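Local coordinates for protein superoxide dismutase [Fe] (Sulfolobus acidocaldarius, PDB 1B06) that converts superoxide radicals into hydrogen peroxide and molecular oxygen, using one bound iron ion per subunit, at residues Y9-L14 / G40-A45; G102-D107 / R203-L208; N128-S133 / T151-F156; N90-G95 / V194-D199; D110-S115 / G145-M150. All blocks are in the same frame, centred on the assembly; numbering follows the deposited sequence.

Interaction 1: residues Y9-L14 / G40-A45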
# COMPACT_ATOMS: atom_id res chain seq x y z
N TYR A 9 -8.96 -15.53 -18.81
CA TYR A 9 -8.89 -16.54 -17.76
C TYR A 9 -10.16 -17.36 -17.70
O TYR A 9 -11.24 -16.88 -18.04
CB TYR A 9 -8.64 -15.87 -16.41
CG TYR A 9 -7.25 -15.26 -16.29
CD1 TYR A 9 -6.14 -16.07 -16.04
CD2 TYR A 9 -7.05 -13.90 -16.47
CE1 TYR A 9 -4.86 -15.53 -15.99
CE2 TYR A 9 -5.77 -13.35 -16.42
CZ TYR A 9 -4.68 -14.17 -16.19
OH TYR A 9 -3.42 -13.64 -16.17
N GLU A 10 -10.02 -18.61 -17.26
CA GLU A 10 -11.16 -19.51 -17.14
C GLU A 10 -11.46 -19.78 -15.68
O GLU A 10 -10.55 -19.94 -14.87
CB GLU A 10 -10.87 -20.82 -17.86
CG GLU A 10 -11.65 -21.00 -19.16
CD GLU A 10 -10.79 -21.57 -20.28
OE1 GLU A 10 -10.12 -22.60 -20.05
OE2 GLU A 10 -10.80 -20.98 -21.38
N PHE A 11 -12.74 -19.83 -15.34
CA PHE A 11 -13.17 -20.10 -13.97
C PHE A 11 -12.98 -21.60 -13.72
O PHE A 11 -13.60 -22.44 -14.37
CB PHE A 11 -14.64 -19.71 -13.80
CG PHE A 11 -15.15 -19.83 -12.39
CD1 PHE A 11 -14.47 -19.24 -11.33
CD2 PHE A 11 -16.33 -20.52 -12.11
CE1 PHE A 11 -14.95 -19.32 -10.04
CE2 PHE A 11 -16.82 -20.61 -10.82
CZ PHE A 11 -16.12 -20.01 -9.78
N PRO A 12 -12.11 -21.95 -12.76
CA PRO A 12 -11.85 -23.36 -12.44
C PRO A 12 -12.99 -24.04 -11.69
O PRO A 12 -13.90 -23.38 -11.18
CB PRO A 12 -10.56 -23.30 -11.62
CG PRO A 12 -10.63 -21.97 -10.94
CD PRO A 12 -11.34 -21.04 -11.90
N GLN A 13 -12.93 -25.37 -11.62
CA GLN A 13 -13.94 -26.15 -10.92
C GLN A 13 -13.48 -26.41 -9.49
O GLN A 13 -12.29 -26.54 -9.24
CB GLN A 13 -14.16 -27.49 -11.63
CG GLN A 13 -14.77 -27.37 -13.02
CD GLN A 13 -16.15 -27.99 -13.11
OE1 GLN A 13 -16.69 -28.47 -12.12
NE2 GLN A 13 -16.73 -27.97 -14.31
N LEU A 14 -14.43 -26.49 -8.57
CA LEU A 14 -14.11 -26.77 -7.17
C LEU A 14 -13.70 -28.24 -7.12
O LEU A 14 -14.34 -29.09 -7.74
CB LEU A 14 -15.35 -26.54 -6.29
CG LEU A 14 -15.12 -26.10 -4.84
CD1 LEU A 14 -14.41 -24.76 -4.80
CD2 LEU A 14 -16.45 -26.01 -4.13
N GLY A 40 -16.19 -13.67 -9.52
CA GLY A 40 -16.12 -12.24 -9.76
C GLY A 40 -14.73 -11.74 -10.13
O GLY A 40 -14.60 -10.80 -10.90
N TYR A 41 -13.70 -12.38 -9.58
CA TYR A 41 -12.33 -11.97 -9.87
C TYR A 41 -11.97 -12.35 -11.30
O TYR A 41 -11.23 -11.63 -11.97
CB TYR A 41 -11.35 -12.62 -8.89
CG TYR A 41 -11.50 -12.17 -7.44
CD1 TYR A 41 -11.57 -10.81 -7.12
CD2 TYR A 41 -11.59 -13.10 -6.41
CE1 TYR A 41 -11.73 -10.39 -5.79
CE2 TYR A 41 -11.74 -12.69 -5.08
CZ TYR A 41 -11.81 -11.34 -4.77
OH TYR A 41 -11.98 -10.95 -3.47
N VAL A 42 -12.49 -13.48 -11.76
CA VAL A 42 -12.22 -13.93 -13.12
C VAL A 42 -12.92 -12.99 -14.09
O VAL A 42 -12.35 -12.59 -15.10
CB VAL A 42 -12.73 -15.36 -13.33
CG1 VAL A 42 -12.66 -15.73 -14.81
CG2 VAL A 42 -11.91 -16.33 -12.50
N ASN A 43 -14.17 -12.63 -13.78
CA ASN A 43 -14.93 -11.74 -14.63
C ASN A 43 -14.28 -10.35 -14.65
O ASN A 43 -14.17 -9.73 -15.70
CB ASN A 43 -16.37 -11.61 -14.14
CG ASN A 43 -17.22 -12.83 -14.47
OD1 ASN A 43 -18.26 -13.06 -13.85
ND2 ASN A 43 -16.79 -13.61 -15.46
N GLY A 44 -13.86 -9.88 -13.48
CA GLY A 44 -13.23 -8.58 -13.38
C GLY A 44 -11.93 -8.51 -14.17
O GLY A 44 -11.65 -7.52 -14.85
N ALA A 45 -11.14 -9.57 -14.09
CA ALA A 45 -9.88 -9.63 -14.80
C ALA A 45 -10.11 -9.60 -16.31
O ALA A 45 -9.47 -8.84 -17.03
CB ALA A 45 -9.12 -10.89 -14.41
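The extended N-terminal chain lies on helix 27-57 of the alpha-hairpin domain, and Tyr9 and Phe11 meet Val42 there. The two methyls of Val42 divide the work. CG1 is anti to the backbone N (chi1 171°) and touches the backbone of the loop, 3.7 Å from Tyr9 O. CG2 turns to Phe11 and approaches the ring at its edge, near its plane, 4.0 Å from CD1. The Phe11 and Val42 side chains cross at about a right angle. One turn further along the helix, Ala45 CB lies 4.2 Å from Tyr9 CD2.

The side chains meet through carbon atoms alone. The contact belongs to the iron superoxide dismutase fold, in which helices 27-57 and 67-89 form the hairpin and each supplies one histidine to the iron. Phe11 is close to that site: its side chain is about 7 Å from that of His84. The ring also stacks on Tyr34 and meets His38 edge-to-face. Val42 packs on His81 of helix 67-89 as well. Tyr9 OH is hydrogen-bonded to Asp141 of the second subunit.

Interaction 2: residues G102-D107 / R203-L208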
# COMPACT_ATOMS: atom_id res chain seq x y z
N GLY A 102 4.43 -34.53 5.31
CA GLY A 102 5.36 -35.63 5.15
C GLY A 102 6.31 -35.30 4.02
O GLY A 102 6.30 -34.19 3.50
N GLY A 103 7.14 -36.26 3.63
CA GLY A 103 8.07 -36.03 2.54
C GLY A 103 9.08 -34.94 2.79
O GLY A 103 9.44 -34.65 3.92
N ALA A 104 9.54 -34.32 1.70
CA ALA A 104 10.52 -33.25 1.75
C ALA A 104 10.05 -32.06 2.55
O ALA A 104 10.83 -31.41 3.25
CB ALA A 104 10.86 -32.81 0.34
N LEU A 105 8.75 -31.76 2.47
CA LEU A 105 8.19 -30.63 3.20
C LEU A 105 8.35 -30.80 4.71
O LEU A 105 8.78 -29.89 5.40
CB LEU A 105 6.71 -30.44 2.86
CG LEU A 105 6.01 -29.27 3.57
CD1 LEU A 105 6.69 -27.96 3.21
CD2 LEU A 105 4.55 -29.23 3.18
N ALA A 106 8.00 -31.98 5.21
CA ALA A 106 8.11 -32.25 6.65
C ALA A 106 9.56 -32.16 7.09
O ALA A 106 9.86 -31.73 8.20
CB ALA A 106 7.53 -33.62 6.97
N ASP A 107 10.47 -32.56 6.21
CA ASP A 107 11.90 -32.53 6.52
C ASP A 107 12.43 -31.10 6.60
O ASP A 107 13.20 -30.77 7.49
CB ASP A 107 12.68 -33.31 5.46
CG ASP A 107 14.17 -33.19 5.64
OD1 ASP A 107 14.67 -33.62 6.70
OD2 ASP A 107 14.83 -32.67 4.72
N ARG A 203 3.56 -29.34 -4.63
CA ARG A 203 4.03 -28.04 -5.08
C ARG A 203 5.52 -27.89 -4.82
O ARG A 203 6.26 -27.41 -5.67
CB ARG A 203 3.24 -26.93 -4.37
CG ARG A 203 1.74 -27.05 -4.58
CD ARG A 203 0.98 -25.80 -4.20
NE ARG A 203 0.36 -25.19 -5.37
CZ ARG A 203 -0.92 -25.33 -5.70
NH1 ARG A 203 -1.73 -26.07 -4.96
NH2 ARG A 203 -1.38 -24.74 -6.80
N LEU A 204 5.96 -28.32 -3.64
CA LEU A 204 7.38 -28.23 -3.29
C LEU A 204 8.25 -29.08 -4.20
O LEU A 204 9.28 -28.62 -4.69
CB LEU A 204 7.60 -28.66 -1.83
CG LEU A 204 9.06 -28.63 -1.35
CD1 LEU A 204 9.55 -27.19 -1.28
CD2 LEU A 204 9.15 -29.29 0.01
N GLN A 205 7.83 -30.32 -4.43
CA GLN A 205 8.57 -31.25 -5.29
C GLN A 205 8.82 -30.67 -6.68
O GLN A 205 9.80 -31.00 -7.33
CB GLN A 205 7.83 -32.58 -5.41
CG GLN A 205 7.97 -33.50 -4.20
CD GLN A 205 9.41 -33.93 -3.95
OE1 GLN A 205 10.22 -34.00 -4.87
NE2 GLN A 205 9.73 -34.23 -2.69
N LYS A 206 7.92 -29.79 -7.11
CA LYS A 206 8.02 -29.15 -8.42
C LYS A 206 9.23 -28.23 -8.55
O LYS A 206 9.72 -28.00 -9.65
CB LYS A 206 6.75 -28.34 -8.69
CG LYS A 206 5.99 -28.77 -9.92
CD LYS A 206 4.62 -28.11 -9.96
CE LYS A 206 3.60 -28.89 -9.13
NZ LYS A 206 2.24 -28.25 -9.11
N TYR A 207 9.73 -27.72 -7.42
CA TYR A 207 10.86 -26.80 -7.45
C TYR A 207 12.13 -27.28 -6.77
O TYR A 207 13.15 -26.59 -6.78
CB TYR A 207 10.44 -25.46 -6.86
CG TYR A 207 9.16 -24.95 -7.46
CD1 TYR A 207 7.93 -25.41 -7.00
CD2 TYR A 207 9.17 -24.06 -8.53
CE1 TYR A 207 6.75 -25.01 -7.60
CE2 TYR A 207 7.99 -23.65 -9.14
CZ TYR A 207 6.78 -24.13 -8.67
OH TYR A 207 5.61 -23.74 -9.28
N LEU A 208 12.07 -28.46 -6.17
CA LEU A 208 13.23 -29.01 -5.49
C LEU A 208 14.31 -29.41 -6.49
O LEU A 208 14.06 -30.16 -7.43
CB LEU A 208 12.84 -30.23 -4.66
CG LEU A 208 12.39 -29.93 -3.23
CD1 LEU A 208 12.23 -31.23 -2.47
CD2 LEU A 208 13.40 -29.02 -2.54
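The flat amide of Gln205 brings its NE2 to the methyl of Ala104, with NE2 3.5 Å from Ala104 CB. The Tyr207 ring takes no part in the contact; Arg203 O lies at its edge, in the ring plane. The rest of the contact is made by aliphatic groups. Ala104 CB points at the other helix and also meets Leu208 CD1 at 3.5 Å. This one methyl therefore touches both an amide nitrogen and a leucine branch.

Leu204 uses only its CD2 branch. CG stands anti to the backbone N (chi1 179°), which carries CD2 across to the backbone near the N-terminal end of helix 103-113. There CD2 is 3.5 Å from Leu105 N and 3.6 Å from Leu105 CA. It also touches two side-chain carbons, Ala104 CB and Leu105 CB, both at 3.9 Å.

The contact joins the beginning of helix 103-113 to the C-terminal part of helix 197-205 and the chain that follows. It lies away from the iron site. Leu204 and Leu105 both also pack on Ile166 of strand 165-170. The polar link comes from Glu201, one turn before Gln205. Its OE2 accepts from Ala104 N and from Gln205 NE2, and its OE1 accepts from Leu105 N. A carboxylate at the amino end of a helix suits the helix dipole, and these donors would probably favour its ionised form. The packing is thus mostly aliphatic, while the carboxylate of Glu201 takes the backbone N-H groups of the helix start.

Interaction 3: residues N128-S133 / T151-F156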
# COMPACT_ATOMS: atom_id res chain seq x y z
N ASN A 128 -2.17 -14.29 12.57
CA ASN A 128 -2.96 -13.46 13.47
C ASN A 128 -2.46 -12.02 13.55
O ASN A 128 -3.17 -11.15 14.04
CB ASN A 128 -2.97 -14.07 14.87
CG ASN A 128 -4.01 -15.16 15.00
OD1 ASN A 128 -5.20 -14.90 14.87
ND2 ASN A 128 -3.55 -16.38 15.25
N SER A 129 -1.25 -11.77 13.05
CA SER A 129 -0.67 -10.42 13.09
C SER A 129 -1.06 -9.58 11.87
O SER A 129 -0.86 -8.37 11.86
CB SER A 129 0.85 -10.49 13.19
OG SER A 129 1.44 -10.81 11.94
N LEU A 130 -1.63 -10.23 10.86
CA LEU A 130 -2.06 -9.56 9.64
C LEU A 130 -3.07 -8.44 9.94
O LEU A 130 -4.14 -8.69 10.48
CB LEU A 130 -2.67 -10.58 8.67
CG LEU A 130 -3.45 -10.03 7.47
CD1 LEU A 130 -2.49 -9.42 6.48
CD2 LEU A 130 -4.24 -11.15 6.82
N PRO A 131 -2.73 -7.19 9.59
CA PRO A 131 -3.64 -6.07 9.84
C PRO A 131 -4.72 -5.91 8.76
O PRO A 131 -4.49 -5.31 7.72
CB PRO A 131 -2.71 -4.86 9.89
CG PRO A 131 -1.54 -5.23 9.02
CD PRO A 131 -1.46 -6.75 8.98
N GLY A 132 -5.90 -6.46 9.03
CA GLY A 132 -6.98 -6.36 8.06
C GLY A 132 -7.12 -7.58 7.17
O GLY A 132 -6.76 -8.68 7.57
N SER A 133 -7.66 -7.36 5.97
CA SER A 133 -7.90 -8.43 5.00
C SER A 133 -6.67 -8.81 4.19
O SER A 133 -5.88 -7.95 3.79
CB SER A 133 -9.01 -8.00 4.05
OG SER A 133 -10.27 -8.19 4.66
N THR A 151 2.88 -12.35 5.27
CA THR A 151 1.50 -11.91 5.36
C THR A 151 1.30 -11.00 4.15
O THR A 151 2.05 -10.05 3.93
CB THR A 151 1.22 -11.12 6.66
OG1 THR A 151 2.26 -10.15 6.88
CG2 THR A 151 1.15 -12.06 7.85
N VAL A 152 0.29 -11.31 3.34
CA VAL A 152 -0.00 -10.53 2.15
C VAL A 152 -1.24 -9.67 2.41
O VAL A 152 -2.27 -10.16 2.88
CB VAL A 152 -0.24 -11.47 0.94
CG1 VAL A 152 -0.73 -10.69 -0.27
CG2 VAL A 152 1.06 -12.20 0.61
N GLU A 153 -1.11 -8.37 2.14
CA GLU A 153 -2.22 -7.44 2.34
C GLU A 153 -3.04 -7.39 1.05
O GLU A 153 -2.49 -7.30 -0.05
CB GLU A 153 -1.67 -6.06 2.73
CG GLU A 153 -1.35 -5.97 4.21
CD GLU A 153 -0.40 -4.84 4.55
OE1 GLU A 153 -0.72 -3.67 4.26
OE2 GLU A 153 0.67 -5.14 5.11
N ASN A 154 -4.36 -7.45 1.20
CA ASN A 154 -5.26 -7.49 0.05
C ASN A 154 -4.78 -8.71 -0.74
O ASN A 154 -4.29 -9.67 -0.14
CB ASN A 154 -5.13 -6.21 -0.79
CG ASN A 154 -6.39 -5.92 -1.60
OD1 ASN A 154 -6.99 -6.82 -2.19
ND2 ASN A 154 -6.80 -4.66 -1.62
N HIS A 155 -4.91 -8.68 -2.06
CA HIS A 155 -4.47 -9.83 -2.85
C HIS A 155 -3.10 -9.59 -3.48
O HIS A 155 -2.44 -10.53 -3.93
CB HIS A 155 -5.44 -10.10 -4.02
CG HIS A 155 -6.84 -10.41 -3.60
ND1 HIS A 155 -7.16 -11.46 -2.76
CD2 HIS A 155 -8.02 -9.84 -3.95
CE1 HIS A 155 -8.47 -11.51 -2.60
NE2 HIS A 155 -9.02 -10.55 -3.31
N PHE A 156 -2.66 -8.33 -3.49
CA PHE A 156 -1.42 -7.99 -4.18
C PHE A 156 -0.27 -7.30 -3.47
O PHE A 156 0.70 -6.94 -4.11
CB PHE A 156 -1.78 -7.14 -5.40
CG PHE A 156 -2.58 -5.91 -5.07
CD1 PHE A 156 -3.95 -5.99 -4.89
CD2 PHE A 156 -1.95 -4.68 -4.90
CE1 PHE A 156 -4.70 -4.85 -4.56
CE2 PHE A 156 -2.68 -3.54 -4.57
CZ PHE A 156 -4.06 -3.62 -4.39
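Leu130 packs on Thr151 where the chain leaving helix 116-129 runs beside strand 147-153, an outermost strand of the three-stranded antiparallel sheet in the C-terminal domain. The van der Waals contacts centre on Leu130 CD1. This methyl lies 3.7 Å from Val152 O, 4.1 Å from Thr151 CB and 4.3 Å from Glu153 CG. The Leu130 and Thr151 side chains run alongside each other, oppositely directed, with Leu130 CB 4.2 Å from Thr151 CG2.

Several polar side chains also reach other subunits. Glu153 OE1 forms a salt bridge with Arg72 of the third subunit. Thr151 OG1 is hydrogen-bonded to Gln68 NE2 of the second. The polar group of Asn154 reaches Pro131 O of the third subunit through ND2, and the same bond is made in return.

The iron is near: the side chain of Ser133 is about 7 Å from those of Asp170 and His174.

Backbone hydrogen bonding joins the segments just past the strand. Asn154 N donates to Ser133 O at 3.0 Å, with a nearly straight N-H...O angle of 164°. The donor is tilted 28° from the plane of the Ser133 carbonyl.

Interaction 4: residues N90-G95 / V194-D199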
# COMPACT_ATOMS: atom_id res chain seq x y z
N ASN A 90 -5.42 -26.40 -1.97
CA ASN A 90 -4.56 -26.50 -0.79
C ASN A 90 -5.33 -27.01 0.43
O ASN A 90 -4.77 -27.10 1.52
CB ASN A 90 -3.94 -25.14 -0.49
CG ASN A 90 -2.58 -25.25 0.18
OD1 ASN A 90 -1.68 -25.97 -0.29
ND2 ASN A 90 -2.41 -24.53 1.28
N MET A 91 -6.60 -27.33 0.23
CA MET A 91 -7.46 -27.86 1.28
C MET A 91 -8.05 -29.20 0.81
O MET A 91 -8.06 -29.49 -0.38
CB MET A 91 -8.59 -26.88 1.60
CG MET A 91 -8.12 -25.58 2.25
SD MET A 91 -9.45 -24.57 2.91
CE MET A 91 -10.39 -24.16 1.39
N ALA A 92 -8.52 -30.02 1.75
CA ALA A 92 -9.09 -31.31 1.41
C ALA A 92 -10.12 -31.69 2.46
O ALA A 92 -10.01 -31.28 3.61
CB ALA A 92 -8.00 -32.36 1.33
N PRO A 93 -11.14 -32.47 2.07
CA PRO A 93 -12.18 -32.91 3.01
C PRO A 93 -11.61 -33.47 4.32
O PRO A 93 -10.56 -34.12 4.32
CB PRO A 93 -12.96 -33.96 2.23
CG PRO A 93 -12.78 -33.54 0.80
CD PRO A 93 -11.39 -32.98 0.71
N ALA A 94 -12.32 -33.20 5.41
CA ALA A 94 -11.94 -33.64 6.75
C ALA A 94 -10.96 -34.81 6.83
O ALA A 94 -9.85 -34.67 7.36
CB ALA A 94 -13.20 -33.97 7.54
N GLY A 95 -11.37 -35.96 6.32
CA GLY A 95 -10.52 -37.13 6.36
C GLY A 95 -9.23 -37.03 5.57
O GLY A 95 -8.15 -37.26 6.10
N VAL A 194 -8.21 -29.01 7.71
CA VAL A 194 -8.53 -29.29 6.31
C VAL A 194 -7.38 -29.01 5.36
O VAL A 194 -7.56 -29.04 4.14
CB VAL A 194 -9.77 -28.49 5.83
CG1 VAL A 194 -11.02 -29.01 6.52
CG2 VAL A 194 -9.58 -27.00 6.12
N VAL A 195 -6.20 -28.75 5.90
CA VAL A 195 -5.05 -28.47 5.06
C VAL A 195 -4.68 -29.71 4.25
O VAL A 195 -4.59 -30.80 4.80
CB VAL A 195 -3.83 -28.03 5.90
CG1 VAL A 195 -2.58 -28.03 5.04
CG2 VAL A 195 -4.06 -26.64 6.47
N ASN A 196 -4.46 -29.53 2.95
CA ASN A 196 -4.10 -30.64 2.08
C ASN A 196 -2.59 -30.72 1.93
O ASN A 196 -2.00 -30.11 1.04
CB ASN A 196 -4.76 -30.46 0.71
CG ASN A 196 -4.55 -31.64 -0.20
OD1 ASN A 196 -3.81 -32.57 0.13
ND2 ASN A 196 -5.19 -31.62 -1.35
N TRP A 197 -1.96 -31.47 2.83
CA TRP A 197 -0.51 -31.62 2.83
C TRP A 197 0.03 -32.33 1.59
O TRP A 197 1.20 -32.14 1.23
CB TRP A 197 -0.08 -32.35 4.10
CG TRP A 197 -0.23 -31.48 5.31
CD1 TRP A 197 -1.10 -31.67 6.35
CD2 TRP A 197 0.47 -30.26 5.59
NE1 TRP A 197 -0.98 -30.64 7.26
CE2 TRP A 197 -0.02 -29.76 6.82
CE3 TRP A 197 1.48 -29.54 4.92
CZ2 TRP A 197 0.46 -28.58 7.39
CZ3 TRP A 197 1.95 -28.36 5.49
CH2 TRP A 197 1.43 -27.89 6.72
N ASP A 198 -0.79 -33.13 0.93
CA ASP A 198 -0.35 -33.83 -0.27
C ASP A 198 -0.15 -32.79 -1.37
O ASP A 198 0.85 -32.81 -2.08
CB ASP A 198 -1.40 -34.85 -0.72
CG ASP A 198 -1.29 -36.15 0.03
OD1 ASP A 198 -0.42 -36.97 -0.33
OD2 ASP A 198 -2.07 -36.36 0.98
N ASP A 199 -1.10 -31.88 -1.48
CA ASP A 199 -1.02 -30.81 -2.46
C ASP A 199 0.22 -29.96 -2.17
O ASP A 199 0.97 -29.63 -3.09
CB ASP A 199 -2.28 -29.92 -2.38
CG ASP A 199 -2.19 -28.69 -3.27
OD1 ASP A 199 -2.33 -28.84 -4.50
OD2 ASP A 199 -1.98 -27.58 -2.74
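Met91 and Val195 form a single antiparallel bridge as a non-hydrogen-bonded pair, their CA atoms 4.5 Å apart. A bond lies on each side of it. Asn196 N donates to Asn90 O at 2.8 Å, from above the carbonyl plane, 46° out of it. Ala92 N donates to Val194 O, also at 2.8 Å.

The side chains of Met91 and Val194 run alongside each other in the same direction, with SD 4.0 Å from Val194 CG2. Ala92 CB rests against Asn196, 3.8 Å from both its CB and CG. Asn196 is the N-cap of helix 197-205. Its CG is anti to the backbone N (chi1 -174°), and OD1 accepts weak bonds from Asp198 N and Asp199 N, each at 3.2 Å. An alanine here lacks OD1, so those two helix N-H groups would probably lose their capping acceptor, and the methyl of Ala92 would lose part of its cover. Val195 CG1 lies over one face of the Trp197 ring, 3.6 Å above its plane.

The contact joins the two domains of the subunit. The chain leaving helix 67-89 meets the chain entering helix 197-205, and the side chain of Met91 is about 7 Å from those of His33 and Asp170, which bind the iron. Asp199 forms a salt bridge with Arg203 one turn later. Asn90, Val195 and Trp197 all pack on Leu167 of strand 165-170.

Interaction 5: residues D110-S115 / G145-M150. Unlike the reference sequence in segment 110-115: Asp110 (reference Asn).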
# COMPACT_ATOMS: atom_id res chain seq x y z
N ASP A 110 11.21 -29.33 9.75
CA ASP A 110 11.93 -29.76 10.95
C ASP A 110 13.29 -29.08 11.04
O ASP A 110 13.71 -28.67 12.12
CB ASP A 110 12.12 -31.28 10.93
CG ASP A 110 10.89 -32.02 11.43
OD1 ASP A 110 9.99 -31.39 12.02
OD2 ASP A 110 10.84 -33.25 11.22
N LYS A 111 13.96 -28.96 9.91
CA LYS A 111 15.28 -28.34 9.87
C LYS A 111 15.26 -26.83 10.11
O LYS A 111 16.19 -26.28 10.71
CB LYS A 111 15.94 -28.62 8.52
CG LYS A 111 16.13 -30.08 8.23
CD LYS A 111 17.12 -30.27 7.10
CE LYS A 111 17.18 -31.71 6.65
NZ LYS A 111 17.45 -31.81 5.19
N GLN A 112 14.20 -26.17 9.66
CA GLN A 112 14.11 -24.72 9.80
C GLN A 112 13.26 -24.22 10.96
O GLN A 112 13.41 -23.09 11.40
CB GLN A 112 13.60 -24.11 8.48
CG GLN A 112 14.53 -24.39 7.30
CD GLN A 112 13.98 -23.92 5.98
OE1 GLN A 112 13.04 -23.13 5.93
NE2 GLN A 112 14.56 -24.40 4.89
N TYR A 113 12.37 -25.07 11.46
CA TYR A 113 11.51 -24.66 12.56
C TYR A 113 11.65 -25.57 13.77
O TYR A 113 11.05 -25.31 14.82
CB TYR A 113 10.06 -24.61 12.10
CG TYR A 113 9.82 -23.53 11.07
CD1 TYR A 113 10.11 -23.75 9.73
CD2 TYR A 113 9.32 -22.29 11.45
CE1 TYR A 113 9.91 -22.74 8.78
CE2 TYR A 113 9.12 -21.28 10.51
CZ TYR A 113 9.42 -21.51 9.18
OH TYR A 113 9.23 -20.51 8.26
N GLY A 114 12.44 -26.63 13.63
CA GLY A 114 12.64 -27.56 14.72
C GLY A 114 11.62 -28.67 14.76
O GLY A 114 11.96 -29.82 15.04
N SER A 115 10.37 -28.33 14.49
CA SER A 115 9.30 -29.33 14.49
C SER A 115 8.03 -28.75 13.89
O SER A 115 7.91 -27.54 13.72
CB SER A 115 9.02 -29.80 15.92
OG SER A 115 8.42 -28.77 16.69
N GLY A 145 16.74 -21.51 -0.19
CA GLY A 145 16.29 -22.82 0.23
C GLY A 145 15.38 -22.70 1.44
O GLY A 145 14.98 -23.70 2.03
N ASN A 146 15.04 -21.46 1.80
CA ASN A 146 14.18 -21.22 2.96
C ASN A 146 12.70 -21.29 2.62
O ASN A 146 12.29 -20.96 1.51
CB ASN A 146 14.44 -19.84 3.56
CG ASN A 146 15.79 -19.74 4.25
OD1 ASN A 146 16.37 -20.74 4.65
ND2 ASN A 146 16.28 -18.52 4.41
N LEU A 147 11.91 -21.72 3.59
CA LEU A 147 10.47 -21.78 3.46
C LEU A 147 10.07 -20.47 4.15
O LEU A 147 10.00 -20.39 5.38
CB LEU A 147 9.91 -22.99 4.21
CG LEU A 147 10.10 -24.35 3.55
CD1 LEU A 147 9.71 -25.44 4.53
CD2 LEU A 147 9.26 -24.44 2.30
N GLN A 148 9.83 -19.43 3.35
CA GLN A 148 9.51 -18.12 3.89
C GLN A 148 8.04 -17.82 4.15
O GLN A 148 7.20 -17.92 3.26
CB GLN A 148 10.09 -17.05 2.95
CG GLN A 148 9.91 -15.63 3.45
CD GLN A 148 10.78 -15.33 4.65
OE1 GLN A 148 11.98 -15.56 4.64
NE2 GLN A 148 10.15 -14.81 5.71
N ILE A 149 7.74 -17.44 5.39
CA ILE A 149 6.38 -17.09 5.78
C ILE A 149 6.16 -15.62 5.44
O ILE A 149 7.08 -14.81 5.57
CB ILE A 149 6.16 -17.23 7.30
CG1 ILE A 149 6.16 -18.70 7.71
CG2 ILE A 149 4.83 -16.59 7.69
CD1 ILE A 149 6.10 -18.90 9.21
N MET A 150 4.96 -15.27 5.02
CA MET A 150 4.67 -13.87 4.70
C MET A 150 3.18 -13.55 4.80
O MET A 150 2.33 -14.38 4.49
CB MET A 150 5.17 -13.54 3.28
CG MET A 150 5.03 -12.06 2.88
SD MET A 150 5.87 -10.89 4.00
CE MET A 150 7.51 -11.53 3.95
O HOH W 1 9.76 -17.91 7.56
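Tyr113 OH is gripped twice, once by Leu147 and once by a water. It donates to Leu147 O at 3.0 Å, nearly in line with that carbonyl (C=O...OH angle 167°). The water donates to it at 2.7 Å and in turn accepts from Ile149 N at 3.0 Å. The hydroxyl thus reaches two residues of the strand. Ile149 packs obliquely against the ring, its CD1 4.1 Å from Tyr113 CE2.

Gln112 uses both ends of its amide. OE1 accepts from Leu147 N at 3.0 Å, on a lone pair and in the carbonyl plane. NE2 donates to Gly145 O, also at 3.0 Å but less straight (N-H...O 140°). The extended chain beyond CG (chi2 174°) carries the amide across to that backbone. With a leucine in its place, Leu147 N and Gly145 O would probably both lose their bonding partner.

Asn146 turns to the second subunit, where its ND2 is hydrogen-bonded to Lys7 O. Leu147 packs back on helix 103-113 and on Leu138 of the sheet. The end of helix 103-113 is thereby tied to the hairpin of strands 134-140 and 147-153, where Gly145 and Asn146 face Asp141 in a G1 beta bulge.

From the N terminus, interaction 1 closes first, fixing the leading chain to helix 27-57 before any other contact opens. Interaction 4 opens after helix 67-89 and interaction 2 at helix 103-113. Their segments alternate along the chain, so the two cross, and both close on helix 197-205; Leu105 meets Trp197 between them. Interactions 5 and 3 both fall within these two long loops. They also cross each other: 110-115 opens before 128-133 and 145-150 closes before 151-156, both on strand 147-153. Interaction 4 joins the alpha-hairpin domain to the C-terminal domain. The Tyr41 to His155 hydrogen bond links interaction 1 to interaction 3 across the same boundary.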